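Local coordinates for protein Rik1-associated factor 1 (Schizosaccharomyces pombe, PDB 4O9D) that is a subunit of the Clr4 methyltransferase complex, which methylates and ubiquitylates histone H3 to establish heterochromatin; this piece is the protein's WD-repeat propeller, at residues A[134-139]-A[144-149]. Numbering follows the deposited sequence.
Sequences HKLALS and LAVACK
Over one face of the His134 ring lies the aliphatic chain of Lys149, its CB 4.1 Å from the ring centroid in a CH-pi contact. With CG of Lys149 anti to the backbone N (chi1 -166°) and the rest extended, the chain carries CG and CD past the CE1-NE2 side of the imidazole, CG coming within 3.6 Å of CE1. The ring is further held by Ser184, hydrogen-bonded to ND1, and meets Phe206, which also engages Lys149 in a cation-pi contact. With an alanine at His134, the CB, CG and CD of Lys149 would probably lose the imidazole face they cross, and Ser184 OG its ND1 partner. At this end the strands form a classic beta bulge: Ala147 O takes a 2.8 Å bond from His134 N and a weak one from Lys135 N. Lys135 is also paired with Ala147, as Ala137 is with Ala145 further on, both hydrogen-bonded pairs whose CB atoms meet at 4.1 Å. The chain of Lys135, bent at chi2 and chi4, carries NZ to a salt bridge with Asp94. On the other face, Leu136 and Val146 lie side by side, CD2 to CG2 3.9 Å. Leu144, with CG anti to its N (chi1 -179°), lays CD1 3.3 Å from Ala137 O and between Leu138 CD1 and Leu136 CD2; Tyr105 touches both Leu138 and Leu144. The hairpin forms the first two strands of a four-stranded propeller blade: methyls and leucine branches face the adjoining blades, His134 and Lys149 join the bulged end to the following blade, and Lys135 is bound to the preceding one.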
# COMPACT_ATOMS: atom_id res chain seq x y z
N HIS A 134 5.13 1.28 -9.88
CA HIS A 134 5.36 1.23 -8.41
C HIS A 134 4.11 1.41 -7.51
O HIS A 134 4.10 0.91 -6.38
CB HIS A 134 6.40 2.30 -8.00
CG HIS A 134 7.82 1.90 -8.25
ND1 HIS A 134 8.86 2.81 -8.26
CD2 HIS A 134 8.38 0.69 -8.49
CE1 HIS A 134 10.00 2.17 -8.47
NE2 HIS A 134 9.73 0.89 -8.63
N LYS A 135 3.11 2.17 -7.95
CA LYS A 135 1.92 2.41 -7.11
C LYS A 135 0.67 2.72 -7.92
O LYS A 135 0.76 3.26 -9.03
CB LYS A 135 2.13 3.58 -6.14
CG LYS A 135 1.33 3.45 -4.82
CD LYS A 135 1.94 2.44 -3.87
CE LYS A 135 1.13 2.35 -2.56
NZ LYS A 135 -0.31 2.02 -2.81
N LEU A 136 -0.49 2.39 -7.36
CA LEU A 136 -1.78 2.77 -7.94
C LEU A 136 -2.64 3.51 -6.94
O LEU A 136 -2.57 3.24 -5.75
CB LEU A 136 -2.57 1.53 -8.37
CG LEU A 136 -1.96 0.68 -9.47
CD1 LEU A 136 -2.81 -0.59 -9.69
CD2 LEU A 136 -1.83 1.51 -10.75
N ALA A 137 -3.45 4.43 -7.43
CA ALA A 137 -4.47 5.10 -6.63
C ALA A 137 -5.71 5.18 -7.49
O ALA A 137 -5.60 5.18 -8.73
CB ALA A 137 -4.04 6.50 -6.25
N LEU A 138 -6.87 5.30 -6.82
CA LEU A 138 -8.18 5.32 -7.48
C LEU A 138 -9.07 6.44 -6.92
O LEU A 138 -9.24 6.59 -5.69
CB LEU A 138 -8.85 3.95 -7.26
CG LEU A 138 -10.06 3.58 -8.13
CD1 LEU A 138 -9.71 3.60 -9.60
CD2 LEU A 138 -10.57 2.19 -7.73
N SER A 139 -9.65 7.24 -7.81
CA SER A 139 -10.46 8.38 -7.37
C SER A 139 -11.87 7.93 -7.03
O SER A 139 -12.24 6.78 -7.30
CB SER A 139 -10.54 9.44 -8.47
OG SER A 139 -11.51 9.07 -9.44
N LEU A 144 -7.98 6.08 -12.48
CA LEU A 144 -6.84 5.34 -11.94
C LEU A 144 -5.52 6.12 -12.09
O LEU A 144 -5.14 6.49 -13.20
CB LEU A 144 -6.75 3.98 -12.63
CG LEU A 144 -5.63 3.05 -12.17
CD1 LEU A 144 -5.90 2.56 -10.79
CD2 LEU A 144 -5.47 1.87 -13.14
N ALA A 145 -4.83 6.40 -10.97
CA ALA A 145 -3.54 7.07 -11.05
C ALA A 145 -2.43 6.04 -10.95
O ALA A 145 -2.52 5.07 -10.18
CB ALA A 145 -3.41 8.17 -9.99
N VAL A 146 -1.40 6.25 -11.75
CA VAL A 146 -0.33 5.29 -11.87
C VAL A 146 0.99 5.98 -11.58
O VAL A 146 1.27 7.02 -12.18
CB VAL A 146 -0.32 4.73 -13.27
CG1 VAL A 146 0.70 3.63 -13.38
CG2 VAL A 146 -1.72 4.22 -13.62
N ALA A 147 1.81 5.42 -10.69
CA ALA A 147 3.15 5.97 -10.46
C ALA A 147 4.20 5.02 -11.02
O ALA A 147 4.28 3.86 -10.65
CB ALA A 147 3.39 6.26 -8.95
N CYS A 148 5.02 5.55 -11.93
CA CYS A 148 5.96 4.71 -12.68
C CYS A 148 7.41 5.05 -12.34
O CYS A 148 7.75 6.21 -12.07
CB CYS A 148 5.71 4.88 -14.19
SG CYS A 148 6.87 3.94 -15.22
N LYS A 149 8.25 4.02 -12.37
CA LYS A 149 9.67 4.15 -12.09
C LYS A 149 10.35 5.11 -13.06
O LYS A 149 11.38 5.71 -12.72
CB LYS A 149 10.33 2.77 -12.14
CG LYS A 149 11.73 2.70 -11.55
CD LYS A 149 12.21 1.25 -11.39
CE LYS A 149 13.65 1.19 -10.90
NZ LYS A 149 14.07 -0.20 -10.51